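Local coordinates for 401aa long hypothetical glucose-1-phosphate thymidylyltransferase (Sulfolobus tokodaii, PDB 2GGQ), which catalyses nucleotidyl transfer from a nucleoside triphosphate to a sugar 1-phosphate and acts in the synthesis of UDP-N-acetylglucosamine and UDP-N-acetylgalactosamine, at residues D76-G81 with R179-L184; A83-K88 with D166-L171. One frame throughout, in Å; residues are numbered along the deposited sequence.

Contact 1: D76-G81 with R179-L184; sequences DIKGTG and RGELEL. With TTP (thymidine-5'-triphosphate), chain E.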
ATOM      1  N   ASP A  76      13.732 -11.856 -17.888  1.00 54.33           N
ATOM      2  CA  ASP A  76      13.071 -12.951 -18.619  1.00 54.34           C
ATOM      3  C   ASP A  76      12.301 -13.929 -17.734  1.00 53.78           C
ATOM      4  O   ASP A  76      11.716 -14.909 -18.228  1.00 54.13           O
ATOM      5  CB  ASP A  76      14.086 -13.701 -19.492  1.00 54.82           C
ATOM      6  CG  ASP A  76      15.279 -14.245 -18.691  1.00 56.87           C
ATOM      7  OD1 ASP A  76      15.508 -13.824 -17.528  1.00 57.26           O
ATOM      8  OD2 ASP A  76      15.999 -15.103 -19.244  1.00 59.48           O
ATOM      9  N   ILE A  77      12.292 -13.651 -16.429  1.00 52.63           N
ATOM     10  CA  ILE A  77      11.619 -14.503 -15.443  1.00 51.13           C
ATOM     11  C   ILE A  77      10.721 -13.698 -14.492  1.00 49.92           C
ATOM     12  O   ILE A  77      10.966 -12.502 -14.245  1.00 50.03           O
ATOM     13  CB  ILE A  77      12.635 -15.381 -14.618  1.00 51.30           C
ATOM     14  CG1 ILE A  77      13.901 -14.593 -14.255  1.00 51.20           C
ATOM     15  CG2 ILE A  77      12.969 -16.663 -15.368  1.00 52.16           C
ATOM     16  CD1 ILE A  77      14.843 -15.303 -13.279  1.00 50.80           C
ATOM     17  N   LYS A  78       9.670 -14.344 -13.980  1.00 48.00           N
ATOM     18  CA  LYS A  78       8.803 -13.692 -12.993  1.00 46.50           C
ATOM     19  C   LYS A  78       8.555 -14.543 -11.751  1.00 44.54           C
ATOM     20  O   LYS A  78       8.659 -15.773 -11.796  1.00 44.63           O
ATOM     21  CB  LYS A  78       7.469 -13.261 -13.619  1.00 46.90           C
ATOM     22  CG  LYS A  78       6.515 -14.396 -13.893  1.00 48.96           C
ATOM     23  CD  LYS A  78       5.104 -13.897 -14.218  1.00 53.11           C
ATOM     24  CE  LYS A  78       4.886 -13.753 -15.727  1.00 54.71           C
ATOM     25  NZ  LYS A  78       3.461 -14.010 -16.085  1.00 55.93           N
ATOM     26  N   GLY A  79       8.208 -13.873 -10.652  1.00 42.12           N
ATOM     27  CA  GLY A  79       7.777 -14.550  -9.435  1.00 39.91           C
ATOM     28  C   GLY A  79       8.647 -14.179  -8.256  1.00 38.19           C
ATOM     29  O   GLY A  79       9.709 -13.581  -8.429  1.00 38.33           O
ATOM     30  N   THR A  80       8.188 -14.519  -7.062  1.00 37.29           N
ATOM     31  CA  THR A  80       8.967 -14.309  -5.837  1.00 36.38           C
ATOM     32  C   THR A  80      10.286 -15.095  -5.896  1.00 36.57           C
ATOM     33  O   THR A  80      11.307 -14.616  -5.432  1.00 36.04           O
ATOM     34  CB  THR A  80       8.176 -14.704  -4.605  1.00 36.00           C
ATOM     35  OG1 THR A  80       7.660 -16.032  -4.760  1.00 34.61           O
ATOM     36  CG2 THR A  80       7.009 -13.730  -4.367  1.00 36.08           C
ATOM     37  N   GLY A  81      10.232 -16.300  -6.476  1.00 36.50           N
ATOM     38  CA  GLY A  81      11.420 -17.126  -6.760  1.00 36.70           C
ATOM     39  C   GLY A  81      12.444 -16.444  -7.658  1.00 36.64           C
ATOM     40  O   GLY A  81      13.648 -16.505  -7.386  1.00 36.54           O
ATOM     41  N   ARG A 179       1.474 -20.641 -13.273  1.00 69.40           N
ATOM     42  CA  ARG A 179       1.241 -19.202 -13.366  1.00 68.06           C
ATOM     43  C   ARG A 179       2.239 -18.545 -14.343  1.00 66.54           C
ATOM     44  O   ARG A 179       2.168 -17.329 -14.587  1.00 66.36           O
ATOM     45  CB  ARG A 179       1.326 -18.584 -11.960  1.00 68.70           C
ATOM     46  CG  ARG A 179       0.546 -17.290 -11.755  1.00 70.17           C
ATOM     47  CD  ARG A 179       0.440 -16.936 -10.260  1.00 73.62           C
ATOM     48  NE  ARG A 179       0.041 -15.540 -10.051  1.00 75.00           N
ATOM     49  CZ  ARG A 179       0.629 -14.683  -9.217  1.00 75.83           C
ATOM     50  NH1 ARG A 179       1.651 -15.061  -8.452  1.00 76.07           N
ATOM     51  NH2 ARG A 179       0.168 -13.436  -9.131  1.00 76.03           N
ATOM     52  N   GLY A 180       3.137 -19.366 -14.910  1.00 64.59           N
ATOM     53  CA  GLY A 180       4.251 -18.923 -15.793  1.00 62.26           C
ATOM     54  C   GLY A 180       5.416 -18.349 -14.992  1.00 60.58           C
ATOM     55  O   GLY A 180       6.196 -17.517 -15.470  1.00 60.56           O
ATOM     56  N   GLU A 181       5.552 -18.852 -13.771  1.00 58.82           N
ATOM     57  CA  GLU A 181       6.169 -18.107 -12.700  1.00 56.67           C
ATOM     58  C   GLU A 181       7.064 -18.975 -11.825  1.00 54.73           C
ATOM     59  O   GLU A 181       6.740 -20.136 -11.576  1.00 54.77           O
ATOM     60  CB  GLU A 181       5.040 -17.566 -11.841  1.00 56.84           C
ATOM     61  CG  GLU A 181       5.298 -16.241 -11.243  1.00 57.80           C
ATOM     62  CD  GLU A 181       4.039 -15.602 -10.739  1.00 58.79           C
ATOM     63  OE1 GLU A 181       3.300 -15.014 -11.562  1.00 59.07           O
ATOM     64  OE2 GLU A 181       3.796 -15.686  -9.519  1.00 60.12           O
ATOM     65  N   LEU A 182       8.154 -18.390 -11.333  1.00 51.78           N
ATOM     66  CA  LEU A 182       9.037 -19.047 -10.362  1.00 49.43           C
ATOM     67  C   LEU A 182       8.689 -18.652  -8.916  1.00 47.34           C
ATOM     68  O   LEU A 182       8.932 -17.536  -8.477  1.00 45.83           O
ATOM     69  CB  LEU A 182      10.494 -18.742 -10.720  1.00 49.71           C
ATOM     70  CG  LEU A 182      11.718 -19.232  -9.950  1.00 51.23           C
ATOM     71  CD1 LEU A 182      11.469 -20.485  -9.116  1.00 51.74           C
ATOM     72  CD2 LEU A 182      12.858 -19.448 -10.955  1.00 53.20           C
ATOM     73  N   GLU A 183       8.108 -19.588  -8.183  1.00 45.55           N
ATOM     74  CA  GLU A 183       7.529 -19.263  -6.899  1.00 44.11           C
ATOM     75  C   GLU A 183       8.427 -19.661  -5.739  1.00 41.75           C
ATOM     76  O   GLU A 183       8.833 -20.818  -5.636  1.00 41.22           O
ATOM     77  CB  GLU A 183       6.137 -19.877  -6.787  1.00 45.22           C
ATOM     78  CG  GLU A 183       5.244 -19.467  -7.987  1.00 49.28           C
ATOM     79  CD  GLU A 183       3.772 -19.343  -7.642  1.00 54.24           C
ATOM     80  OE1 GLU A 183       3.464 -18.985  -6.485  1.00 58.05           O
ATOM     81  OE2 GLU A 183       2.923 -19.590  -8.531  1.00 55.79           O
ATOM     82  N   LEU A 184       8.741 -18.692  -4.882  1.00 38.31           N
ATOM     83  CA  LEU A 184       9.565 -18.931  -3.686  1.00 36.31           C
ATOM     84  C   LEU A 184       8.945 -19.981  -2.732  1.00 35.93           C
ATOM     85  O   LEU A 184       9.658 -20.830  -2.189  1.00 34.86           O
ATOM     86  CB  LEU A 184       9.866 -17.617  -2.939  1.00 34.99           C
ATOM     87  CG  LEU A 184      10.661 -17.721  -1.610  1.00 35.08           C
ATOM     88  CD1 LEU A 184      11.976 -18.482  -1.819  1.00 28.14           C
ATOM     89  CD2 LEU A 184      10.973 -16.310  -1.074  1.00 32.27           C
TER
HETATM   90  PA  TTP E 500       1.796 -10.184  -5.583  1.00 61.44           P
HETATM   91  O1A TTP E 500       0.667 -11.209  -5.507  1.00 60.44           O
HETATM   92  O2A TTP E 500       2.449 -10.007  -4.209  1.00 59.94           O
HETATM   93  O3A TTP E 500       1.210  -8.720  -6.069  1.00 54.68           O
HETATM   94  PB  TTP E 500       1.891  -7.954  -7.315  1.00 50.16           P
HETATM   95  O1B TTP E 500       2.131  -6.483  -7.202  1.00 51.96           O
HETATM   96  O2B TTP E 500       3.272  -8.508  -7.563  1.00 53.65           O
HETATM   97  O3B TTP E 500       1.039  -8.444  -8.575  1.00 46.03           O
HETATM   98  PG  TTP E 500      -0.259  -7.799  -9.221  1.00 40.58           P
HETATM   99  O1G TTP E 500      -0.734  -6.624  -8.376  1.00 35.55           O
HETATM  100  O2G TTP E 500       0.024  -7.362 -10.639  1.00 39.95           O
HETATM  101  O3G TTP E 500      -1.229  -8.958  -9.271  1.00 38.89           O
HETATM  102  O5' TTP E 500       2.823 -10.652  -6.762  1.00 57.13           O
HETATM  103  C5' TTP E 500       2.301 -11.179  -8.006  1.00 54.29           C
HETATM  104  C4' TTP E 500       3.108 -10.983  -9.308  1.00 48.79           C
HETATM  105  O4' TTP E 500       4.368 -10.279  -9.243  1.00 47.44           O
HETATM  106  C3' TTP E 500       3.522 -12.348  -9.788  1.00 48.71           C
HETATM  107  O3' TTP E 500       3.570 -12.293 -11.225  1.00 49.33           O
HETATM  108  C2' TTP E 500       4.926 -12.564  -9.202  1.00 45.23           C
HETATM  109  C1' TTP E 500       5.518 -11.173  -9.373  1.00 42.21           C
HETATM  110  N1  TTP E 500       6.646 -10.747  -8.487  1.00 40.49           N
HETATM  111  C2  TTP E 500       7.977 -10.614  -9.028  1.00 39.51           C
HETATM  112  O2  TTP E 500       8.255 -10.902 -10.221  1.00 38.73           O
HETATM  113  N3  TTP E 500       8.993 -10.174  -8.277  1.00 37.52           N
HETATM  114  C4  TTP E 500       8.795  -9.838  -7.003  1.00 38.03           C
HETATM  115  O4  TTP E 500       9.768  -9.422  -6.349  1.00 39.97           O
HETATM  116  C5  TTP E 500       7.453  -9.957  -6.400  1.00 37.72           C
HETATM  117  C5M TTP E 500       7.216  -9.582  -4.955  1.00 38.84           C
HETATM  118  C6  TTP E 500       6.409 -10.420  -7.203  1.00 38.04           C

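Contact 2: A83-K88 with D166-L171; sequences AILSAK and DIFTYL. With TTP (thymidine-5'-triphosphate), chain E.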
ATOM      1  N   ALA A  83      12.794 -13.243  -8.133  1.00 34.93           N
ATOM      2  CA  ALA A  83      13.316 -12.114  -7.412  1.00 35.06           C
ATOM      3  C   ALA A  83      14.527 -12.534  -6.557  1.00 35.15           C
ATOM      4  O   ALA A  83      15.557 -11.877  -6.598  1.00 35.24           O
ATOM      5  CB  ALA A  83      12.200 -11.453  -6.569  1.00 34.86           C
ATOM      6  N   ILE A  84      14.437 -13.633  -5.819  1.00 36.49           N
ATOM      7  CA  ILE A  84      15.580 -14.007  -4.934  1.00 37.66           C
ATOM      8  C   ILE A  84      16.836 -14.464  -5.690  1.00 38.96           C
ATOM      9  O   ILE A  84      17.939 -14.400  -5.140  1.00 38.03           O
ATOM     10  CB  ILE A  84      15.237 -15.075  -3.894  1.00 37.80           C
ATOM     11  CG1 ILE A  84      14.503 -16.222  -4.569  1.00 38.42           C
ATOM     12  CG2 ILE A  84      14.521 -14.472  -2.700  1.00 38.49           C
ATOM     13  CD1 ILE A  84      13.328 -16.738  -3.839  1.00 42.50           C
ATOM     14  N   LEU A  85      16.657 -14.935  -6.929  1.00 39.73           N
ATOM     15  CA  LEU A  85      17.772 -15.308  -7.805  1.00 42.39           C
ATOM     16  C   LEU A  85      18.718 -14.170  -8.140  1.00 43.59           C
ATOM     17  O   LEU A  85      19.810 -14.412  -8.662  1.00 44.19           O
ATOM     18  CB  LEU A  85      17.277 -15.931  -9.110  1.00 42.26           C
ATOM     19  CG  LEU A  85      16.539 -17.262  -9.045  1.00 43.52           C
ATOM     20  CD1 LEU A  85      16.154 -17.637 -10.475  1.00 45.46           C
ATOM     21  CD2 LEU A  85      17.372 -18.373  -8.383  1.00 47.09           C
ATOM     22  N   SER A  86      18.297 -12.931  -7.871  1.00 44.75           N
ATOM     23  CA  SER A  86      19.194 -11.763  -7.933  1.00 45.28           C
ATOM     24  C   SER A  86      19.682 -11.414  -6.525  1.00 46.26           C
ATOM     25  O   SER A  86      20.557 -10.551  -6.342  1.00 46.85           O
ATOM     26  CB  SER A  86      18.484 -10.558  -8.576  1.00 45.53           C
ATOM     27  OG  SER A  86      17.851 -10.914  -9.792  1.00 44.82           O
ATOM     28  N   ALA A  87      19.116 -12.074  -5.520  1.00 46.86           N
ATOM     29  CA  ALA A  87      19.589 -11.918  -4.147  1.00 47.75           C
ATOM     30  C   ALA A  87      20.933 -12.637  -4.021  1.00 48.45           C
ATOM     31  O   ALA A  87      21.045 -13.833  -4.317  1.00 49.21           O
ATOM     32  CB  ALA A  87      18.562 -12.466  -3.140  1.00 47.28           C
ATOM     33  N   LYS A  88      21.963 -11.891  -3.635  1.00 49.06           N
ATOM     34  CA  LYS A  88      23.291 -12.472  -3.457  1.00 49.50           C
ATOM     35  C   LYS A  88      23.618 -12.575  -1.982  1.00 49.26           C
ATOM     36  O   LYS A  88      23.933 -11.570  -1.313  1.00 49.01           O
ATOM     37  CB  LYS A  88      24.352 -11.670  -4.220  1.00 50.13           C
ATOM     38  CG  LYS A  88      24.515 -12.175  -5.645  1.00 52.44           C
ATOM     39  CD  LYS A  88      24.778 -11.064  -6.648  1.00 55.00           C
ATOM     40  CE  LYS A  88      24.457 -11.570  -8.068  1.00 55.92           C
ATOM     41  NZ  LYS A  88      25.278 -12.776  -8.433  1.00 57.44           N
ATOM     42  N   ASP A 166      20.758 -22.408   1.763  1.00 34.31           N
ATOM     43  CA  ASP A 166      20.149 -23.652   1.283  1.00 35.64           C
ATOM     44  C   ASP A 166      19.221 -23.480   0.068  1.00 35.38           C
ATOM     45  O   ASP A 166      18.907 -24.444  -0.612  1.00 35.44           O
ATOM     46  CB  ASP A 166      19.711 -24.594   2.404  1.00 36.35           C
ATOM     47  CG  ASP A 166      20.894 -25.038   3.244  1.00 39.31           C
ATOM     48  OD1 ASP A 166      21.997 -25.263   2.680  1.00 39.12           O
ATOM     49  OD2 ASP A 166      20.732 -25.123   4.466  1.00 45.83           O
ATOM     50  N   ILE A 167      18.638 -22.308  -0.151  1.00 35.83           N
ATOM     51  CA  ILE A 167      17.219 -22.157  -0.235  1.00 35.63           C
ATOM     52  C   ILE A 167      17.429 -22.252  -1.776  1.00 36.31           C
ATOM     53  O   ILE A 167      16.608 -22.783  -2.520  1.00 36.71           O
ATOM     54  CB  ILE A 167      16.607 -20.757   0.154  1.00 35.40           C
ATOM     55  CG1 ILE A 167      15.244 -20.561  -0.539  1.00 35.19           C
ATOM     56  CG2 ILE A 167      17.488 -19.549  -0.257  1.00 33.12           C
ATOM     57  CD1 ILE A 167      14.125 -21.544  -0.174  1.00 32.93           C
ATOM     58  N   PHE A 168      18.598 -21.776  -2.222  1.00 37.25           N
ATOM     59  CA  PHE A 168      18.988 -21.779  -3.637  1.00 38.62           C
ATOM     60  C   PHE A 168      19.152 -23.182  -4.254  1.00 39.71           C
ATOM     61  O   PHE A 168      18.929 -23.367  -5.455  1.00 39.65           O
ATOM     62  CB  PHE A 168      20.251 -20.959  -3.836  1.00 38.71           C
ATOM     63  CG  PHE A 168      20.079 -19.495  -3.514  1.00 39.56           C
ATOM     64  CD1 PHE A 168      19.397 -18.650  -4.403  1.00 40.94           C
ATOM     65  CD2 PHE A 168      20.591 -18.956  -2.333  1.00 38.17           C
ATOM     66  CE1 PHE A 168      19.223 -17.310  -4.113  1.00 38.53           C
ATOM     67  CE2 PHE A 168      20.436 -17.611  -2.038  1.00 37.75           C
ATOM     68  CZ  PHE A 168      19.744 -16.781  -2.929  1.00 39.56           C
ATOM     69  N   THR A 169      19.548 -24.153  -3.430  1.00 40.54           N
ATOM     70  CA  THR A 169      19.628 -25.554  -3.838  1.00 42.33           C
ATOM     71  C   THR A 169      18.247 -25.998  -4.278  1.00 43.17           C
ATOM     72  O   THR A 169      18.090 -26.678  -5.304  1.00 43.40           O
ATOM     73  CB  THR A 169      20.081 -26.419  -2.674  1.00 41.79           C
ATOM     74  OG1 THR A 169      21.288 -25.873  -2.146  1.00 42.59           O
ATOM     75  CG2 THR A 169      20.305 -27.852  -3.111  1.00 43.66           C
ATOM     76  N   TYR A 170      17.245 -25.571  -3.505  1.00 43.96           N
ATOM     77  CA  TYR A 170      15.855 -25.928  -3.761  1.00 44.64           C
ATOM     78  C   TYR A 170      15.186 -25.091  -4.848  1.00 45.62           C
ATOM     79  O   TYR A 170      14.298 -25.588  -5.541  1.00 45.87           O
ATOM     80  CB  TYR A 170      15.064 -25.909  -2.465  1.00 44.08           C
ATOM     81  CG  TYR A 170      15.612 -26.908  -1.488  1.00 45.06           C
ATOM     82  CD1 TYR A 170      16.497 -26.516  -0.491  1.00 45.53           C
ATOM     83  CD2 TYR A 170      15.276 -28.262  -1.579  1.00 44.12           C
ATOM     84  CE1 TYR A 170      17.021 -27.438   0.412  1.00 46.37           C
ATOM     85  CE2 TYR A 170      15.796 -29.188  -0.684  1.00 44.54           C
ATOM     86  CZ  TYR A 170      16.669 -28.771   0.306  1.00 45.38           C
ATOM     87  OH  TYR A 170      17.185 -29.674   1.204  1.00 43.52           O
ATOM     88  N   LEU A 171      15.619 -23.840  -5.008  1.00 46.23           N
ATOM     89  CA  LEU A 171      15.131 -23.005  -6.103  1.00 47.46           C
ATOM     90  C   LEU A 171      15.548 -23.551  -7.465  1.00 49.14           C
ATOM     91  O   LEU A 171      14.888 -23.281  -8.475  1.00 48.50           O
ATOM     92  CB  LEU A 171      15.610 -21.564  -5.969  1.00 46.60           C
ATOM     93  CG  LEU A 171      14.808 -20.642  -5.052  1.00 45.33           C
ATOM     94  CD1 LEU A 171      15.732 -19.558  -4.528  1.00 41.40           C
ATOM     95  CD2 LEU A 171      13.572 -20.056  -5.756  1.00 42.63           C
TER
HETATM   96  PA  TTP E 500       1.796 -10.184  -5.583  1.00 61.44           P
HETATM   97  O1A TTP E 500       0.667 -11.209  -5.507  1.00 60.44           O
HETATM   98  O2A TTP E 500       2.449 -10.007  -4.209  1.00 59.94           O
HETATM   99  O3A TTP E 500       1.210  -8.720  -6.069  1.00 54.68           O
HETATM  100  PB  TTP E 500       1.891  -7.954  -7.315  1.00 50.16           P
HETATM  101  O1B TTP E 500       2.131  -6.483  -7.202  1.00 51.96           O
HETATM  102  O2B TTP E 500       3.272  -8.508  -7.563  1.00 53.65           O
HETATM  103  O3B TTP E 500       1.039  -8.444  -8.575  1.00 46.03           O
HETATM  104  PG  TTP E 500      -0.259  -7.799  -9.221  1.00 40.58           P
HETATM  105  O1G TTP E 500      -0.734  -6.624  -8.376  1.00 35.55           O
HETATM  106  O2G TTP E 500       0.024  -7.362 -10.639  1.00 39.95           O
HETATM  107  O3G TTP E 500      -1.229  -8.958  -9.271  1.00 38.89           O
HETATM  108  O5' TTP E 500       2.823 -10.652  -6.762  1.00 57.13           O
HETATM  109  C5' TTP E 500       2.301 -11.179  -8.006  1.00 54.29           C
HETATM  110  C4' TTP E 500       3.108 -10.983  -9.308  1.00 48.79           C
HETATM  111  O4' TTP E 500       4.368 -10.279  -9.243  1.00 47.44           O
HETATM  112  C3' TTP E 500       3.522 -12.348  -9.788  1.00 48.71           C
HETATM  113  O3' TTP E 500       3.570 -12.293 -11.225  1.00 49.33           O
HETATM  114  C2' TTP E 500       4.926 -12.564  -9.202  1.00 45.23           C
HETATM  115  C1' TTP E 500       5.518 -11.173  -9.373  1.00 42.21           C
HETATM  116  N1  TTP E 500       6.646 -10.747  -8.487  1.00 40.49           N
HETATM  117  C2  TTP E 500       7.977 -10.614  -9.028  1.00 39.51           C
HETATM  118  O2  TTP E 500       8.255 -10.902 -10.221  1.00 38.73           O
HETATM  119  N3  TTP E 500       8.993 -10.174  -8.277  1.00 37.52           N
HETATM  120  C4  TTP E 500       8.795  -9.838  -7.003  1.00 38.03           C
HETATM  121  O4  TTP E 500       9.768  -9.422  -6.349  1.00 39.97           O
HETATM  122  C5  TTP E 500       7.453  -9.957  -6.400  1.00 37.72           C
HETATM  123  C5M TTP E 500       7.216  -9.582  -4.955  1.00 38.84           C
HETATM  124  C6  TTP E 500       6.409 -10.420  -7.203  1.00 38.04           C

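Contact 1: D76-G81 with R179-L184
Lys78 and Leu182 join two loops at the nucleotide site of the GT-A-type nucleotidyltransferase fold. Gly79 is the N-cap of helix 80-84, and Glu183 is the N-cap of helix 184-194. The main link is the backbone bond from Leu182 N to Lys78 O, 2.7 Å long and nearly straight at 167°. At the start of helix 80-84, Leu182 O takes a weak bond from Gly81 N and a CA-H...O contact from Gly79 CA at 3.3 Å. Gly79 and Gly81 have no side chains, which lets the two backbones come this close.

Both loops hold the bound TTP. Gly79 N donates to O2 of the thymine at 3.0 Å. Glu181 OE1 accepts a hydrogen bond from the sugar O3' at 2.8 Å. Glu181 OE2 forms a short salt bridge with Arg179 NH1. The carboxylate is thus held by both sugar and guanidinium.

Packing completes the joint. Leu182 CG rests on Gly81, 3.8 Å from Gly81 CA. The Lys78 and Glu181 side chains cross at about a right angle, with Lys78 CG 3.5 Å from Glu181 CG. The Lys78 chain bends at chi3 (94°) and chi4, and Lys78 CD lies 3.4 Å from Glu181 OE1.

Contact 2: A83-K88 with D166-L171
Leu171 N donates to Ile167 O at 2.9 Å, and this turn of helix 167-173 presents Phe168 and Leu171 to Ile84 and Leu85. The contact packs that helix against the last part of helix 80-84 and the type I beta turn from Ile84 to Ala87. Both belong to the alpha/beta nucleotidyltransferase domain, where Ile84 and Ala87 also rest on strand 2-7.

With CG anti to the carbonyl carbon (chi1 -64°), the far part of the Phe168 ring reaches the turn. CE1 points at Ile84 O in the ring plane, a doubtful contact because that oxygen is crowded in the model. Phe168 CZ comes to 3.5 Å from Ala87 O, obliquely to the ring. Ile167 CG2 lies 3.8 Å above one face of the Phe168 ring, toward the rim, and the Phe89 ring also meets it.

The rest is aliphatic. Leu85 CD2 lies loosely against Leu171 CD1 (4.4 Å). The Ile84 side chain crosses that of Leu171 obliquely, and Ile84 CD1 is 3.8 Å from both Leu171 CD1 and CD2. Beside it, Ala83 CB faces the ligand, 3.2 Å from TTP O4. The tightest apolar approach across the contact is Ile84 CG1 to Leu171 CD1, 3.6 Å.

Overall arrangement
Contacts 1 and 2 share helix 80-84, whose start belongs to contact 1 and whose later part belongs to contact 2. Their centres are 12 Å apart in the nucleotidyltransferase domain. Contact 1 is partly buried, with exposed residues at one end. It is more polar, with backbone bonds and a carboxylate next to the nucleotide, beside buried leucines. Contact 2 is buried and mainly apolar, with ring and methyl packing, and its 83-88 segment approaches TTP at Ala83. The two are continuous. Leu182 and Ile77 pack on Leu85, Leu184 packs on Ile84, and Gly81 meets Leu171. One hydrophobic cluster therefore backs the helix whose N-cap residue holds the thymine.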